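Local coordinates for putative NADPH-dependent oxidoreductase (Desulfitobacterium hafniense DCB-2, PDB 3DB2), which probably catalyses a nicotinamide-dependent oxidation or reduction, binding NADP(H) through a Rossmann domain, on a substrate that has not been established, at residues D22-T25 with K31-T34; V8-L13 with E44-R49. All coordinates share one frame; numbering follows the deposited sequence.

Contact 1. Residues D22-T25 with K31-T34; sequences DAYT and KLVT
The first beta-alpha-beta unit of the Rossmann domain turns back on itself here: Tyr24 of helix 15-24 and the Thr25 that follows it pack on Leu32 of strand 30-36, the next strand of the parallel sheet. It is a compact example of a crossover helix meeting the strand it leads into, with one leucine serving as the strand's share of the contact. One methyl of the leucine, CD2, does most of the touching. It lies 3.8 Å from Tyr24 OH and 4.0 Å from Tyr24 CE1, so it meets the outer corner of the phenol at an oblique angle, and the two side chains cross nearly at right angles. The second methyl brushes the same hydroxyl more loosely, with Leu32 CD1 and Tyr24 OH 4.1 Å apart. Tyr24 reaches this far because its CG sits between the backbone N and the carbonyl carbon (chi1 63°), which brings the distal end of the ring nearer to the strand than its CB direction suggests. Thr25 adds its methyl from the next position along the chain, with CG2 3.9 Å from Leu32 CD2, while its OG1 hydrogen-bonds back to the carbonyl O of Ala21, one turn earlier in the helix. The polar and apolar branches of the threonine are thus divided between helix and strand. No hydrogen bond links the two segments, and only 107 Å² is buried between them. Around this modest patch the fold closes in: Leu32 also touches Phe46 and Tyr50 of helix 40-50, whereas Tyr24 also touches Ala10 of strand 6-11 and Val307 of helix 302-316, a helix from much later in the chain.

Contact 2. Residues V8-L13 with E44-R49; sequences VAAIGL and EKFGKR
Phe46 extends from helix 40-50 with CG anti to the backbone N (chi1 -170°), a torsion that carries its ring towards strand 6-11, while Leu13 turns its own CG anti to the carbonyl carbon (chi1 -52°) and sets one methyl over that ring and the other beside its root. The result illustrates how one aromatic side chain can fill the space between a helix and the end of a parallel strand. Leu13 CD2 sits 3.8 Å from the centroid of the Phe46 ring and just 8° off the ring normal, a CH-pi contact over the middle of one face. The other branch runs to the root of the ring, Leu13 CD1 lying 3.8 Å from Phe46 CB, so the forked leucine spans both the base and the centre of its partner. At the far end of the ring, Ala10 CB approaches Phe46 CZ obliquely at 3.6 Å; the small alanine leaves the phenyl room to come close to the strand. All three residues are buried. Tyr18 meets the same phenyl edge-to-face, and Ala17, Ala21, Leu32 and Cys35 touch it too. With an alanine here in place of Phe46, a gap is likely to open between helix and strand, leaving Leu13 CD2 without the face it covers and Ala10 CB without the phenyl tip. Gly12 adopts backbone angles at which any beta carbon would collide with the carbonyl O of Ile11. The turn is further held by bonds from Leu13 N to Ser37 OG and between Gly12 O and Thr73 OG1. Strand 6-11 runs through a turn at Gly12 into helix 15-24, a GxGxxA pattern consistent with the dinucleotide-binding loop of Rossmann folds; Leu13 belongs to that turn, and through it Phe46 ties helix 40-50 to the loop.

Overall arrangement
Contact 1 and contact 2 have centres about 9 Å apart on one side of the same parallel sheet, where helices 15-24 and 40-50 lie next to each other. Their strands are neighbours: Lys31 O and Val8 N are 2.9 Å apart, a probable hydrogen bond. Beside it, Leu32 CD1 packs 3.7 Å from the carbonyl O of Val8. Their helices are joined too, by a salt bridge of 3.0 Å between Asp22 OD1 and Arg49 NH1. Along the chain, 22-25 with 31-34 is nested inside the loop that 8-13 with 44-49 closes. Of the two, contact 2 includes part of the presumed cofactor-binding glycine turn; in contact 1, Tyr24 lies near that motif without touching it.

Contact 1. Residues D22-T25 with K31-T34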
# COMPACT_ATOMS: atom_id res chain seq x y z
N ASP C 22 -4.44 34.24 -0.15
CA ASP C 22 -5.82 34.09 -0.60
C ASP C 22 -6.67 33.48 0.50
O ASP C 22 -7.83 33.80 0.76
CB ASP C 22 -5.85 33.21 -1.85
CG ASP C 22 -5.47 33.99 -3.10
OD1 ASP C 22 -5.23 35.21 -3.00
OD2 ASP C 22 -5.39 33.35 -4.17
N ALA C 23 -6.10 32.55 1.27
CA ALA C 23 -6.87 32.02 2.40
C ALA C 23 -6.79 32.88 3.65
O ALA C 23 -7.84 33.21 4.24
CB ALA C 23 -6.36 30.60 2.64
N TYR C 24 -5.59 33.24 4.11
CA TYR C 24 -5.48 33.80 5.46
C TYR C 24 -6.00 35.24 5.51
O TYR C 24 -6.37 35.71 6.59
CB TYR C 24 -4.09 33.69 6.06
CG TYR C 24 -2.90 34.37 5.46
CD1 TYR C 24 -2.75 35.76 5.55
CD2 TYR C 24 -1.92 33.66 4.79
CE1 TYR C 24 -1.67 36.41 4.99
CE2 TYR C 24 -0.82 34.30 4.22
CZ TYR C 24 -0.72 35.68 4.34
OH TYR C 24 0.36 36.35 3.79
N THR C 25 -6.01 35.96 4.38
CA THR C 25 -6.44 37.37 4.54
C THR C 25 -7.95 37.43 4.71
O THR C 25 -8.50 38.50 4.99
CB THR C 25 -5.97 38.24 3.37
OG1 THR C 25 -6.52 37.74 2.13
CG2 THR C 25 -4.46 38.17 3.25
N LYS C 31 -4.05 40.61 10.13
CA LYS C 31 -3.85 41.81 9.32
C LYS C 31 -2.52 41.74 8.58
O LYS C 31 -1.46 41.77 9.19
CB LYS C 31 -3.90 43.07 10.19
CG LYS C 31 -3.34 44.33 9.59
CD LYS C 31 -2.59 45.20 10.58
N LEU C 32 -2.56 41.60 7.26
CA LEU C 32 -1.32 41.66 6.48
C LEU C 32 -0.83 43.11 6.40
O LEU C 32 -1.50 43.94 5.78
CB LEU C 32 -1.53 41.08 5.11
CG LEU C 32 -0.45 40.84 4.08
CD1 LEU C 32 0.86 40.29 4.59
CD2 LEU C 32 -0.97 39.84 3.03
N VAL C 33 0.32 43.35 7.01
CA VAL C 33 1.00 44.63 7.13
C VAL C 33 2.00 44.86 6.01
O VAL C 33 2.04 45.88 5.30
CB VAL C 33 1.79 44.69 8.46
CG1 VAL C 33 2.57 45.99 8.54
CG2 VAL C 33 0.90 44.54 9.68
N THR C 34 2.90 43.90 5.75
CA THR C 34 3.92 44.12 4.75
C THR C 34 4.37 42.79 4.17
O THR C 34 3.88 41.71 4.55
CB THR C 34 5.09 44.94 5.35
OG1 THR C 34 5.96 45.37 4.32
CG2 THR C 34 5.89 44.09 6.33

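Contact 2. Residues V8-L13 with E44-R49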
# COMPACT_ATOMS: atom_id res chain seq x y z
N VAL C 8 0.78 40.50 10.45
CA VAL C 8 1.63 39.49 9.82
C VAL C 8 2.37 40.07 8.64
O VAL C 8 1.91 41.05 8.03
CB VAL C 8 0.80 38.25 9.41
CG1 VAL C 8 0.09 37.71 10.66
CG2 VAL C 8 -0.21 38.53 8.33
N ALA C 9 3.52 39.50 8.34
CA ALA C 9 4.33 39.86 7.17
C ALA C 9 4.60 38.59 6.36
O ALA C 9 4.93 37.58 6.98
CB ALA C 9 5.67 40.49 7.46
N ALA C 10 4.50 38.71 5.05
CA ALA C 10 4.75 37.65 4.10
C ALA C 10 6.21 37.75 3.65
O ALA C 10 6.64 38.77 3.14
CB ALA C 10 3.82 37.64 2.89
N ILE C 11 6.96 36.70 3.87
CA ILE C 11 8.33 36.59 3.39
C ILE C 11 8.47 35.45 2.39
O ILE C 11 8.26 34.28 2.71
CB ILE C 11 9.29 36.46 4.58
CG1 ILE C 11 9.30 37.74 5.43
CG2 ILE C 11 10.68 36.09 4.11
CD1 ILE C 11 9.79 37.54 6.84
N GLY C 12 8.83 35.81 1.16
CA GLY C 12 9.00 34.82 0.09
C GLY C 12 7.74 34.93 -0.76
O GLY C 12 6.65 34.47 -0.42
N LEU C 13 7.82 35.62 -1.90
CA LEU C 13 6.53 35.95 -2.55
C LEU C 13 6.37 35.23 -3.88
O LEU C 13 6.02 35.82 -4.90
CB LEU C 13 6.44 37.46 -2.66
CG LEU C 13 6.69 38.22 -1.35
CD1 LEU C 13 6.64 39.72 -1.61
CD2 LEU C 13 5.66 37.84 -0.30
N GLU C 44 6.42 44.19 -5.54
CA GLU C 44 5.48 45.04 -6.27
C GLU C 44 4.09 44.41 -6.35
O GLU C 44 3.09 44.94 -5.88
CB GLU C 44 6.01 45.23 -7.70
CG GLU C 44 7.28 46.06 -7.77
CD GLU C 44 7.13 47.47 -7.24
OE1 GLU C 44 7.91 48.35 -7.68
OE2 GLU C 44 6.25 47.73 -6.38
N LYS C 45 4.06 43.28 -7.02
CA LYS C 45 2.84 42.54 -7.37
C LYS C 45 2.10 42.17 -6.10
O LYS C 45 0.91 42.42 -5.91
CB LYS C 45 3.32 41.35 -8.18
CG LYS C 45 2.23 40.47 -8.73
CD LYS C 45 2.73 39.65 -9.91
CE LYS C 45 1.80 38.46 -10.17
NZ LYS C 45 0.36 38.83 -10.07
N PHE C 46 2.81 41.56 -5.14
CA PHE C 46 2.13 41.06 -3.94
C PHE C 46 1.46 42.17 -3.17
O PHE C 46 0.26 42.17 -2.83
CB PHE C 46 3.19 40.30 -3.12
CG PHE C 46 2.60 39.51 -1.97
CD1 PHE C 46 2.43 40.11 -0.74
CD2 PHE C 46 2.21 38.19 -2.14
CE1 PHE C 46 1.89 39.44 0.34
CE2 PHE C 46 1.66 37.50 -1.07
CZ PHE C 46 1.49 38.13 0.15
N GLY C 47 2.22 43.23 -2.85
CA GLY C 47 1.66 44.33 -2.07
C GLY C 47 0.48 44.98 -2.73
O GLY C 47 -0.45 45.47 -2.08
N LYS C 48 0.46 45.02 -4.06
CA LYS C 48 -0.71 45.62 -4.73
C LYS C 48 -1.91 44.69 -4.61
O LYS C 48 -3.01 45.06 -4.20
CB LYS C 48 -0.31 45.93 -6.17
CG LYS C 48 -1.38 46.63 -7.00
CD LYS C 48 -0.89 46.91 -8.42
N ARG C 49 -1.69 43.42 -4.97
CA ARG C 49 -2.70 42.38 -4.87
C ARG C 49 -3.38 42.37 -3.51
O ARG C 49 -4.60 42.36 -3.39
CB ARG C 49 -2.04 41.02 -5.10
CG ARG C 49 -3.00 39.86 -4.90
CD ARG C 49 -3.94 39.64 -6.07
NE ARG C 49 -3.91 38.23 -6.47
CZ ARG C 49 -4.59 37.27 -5.86
NH1 ARG C 49 -5.38 37.53 -4.82
NH2 ARG C 49 -4.47 36.03 -6.33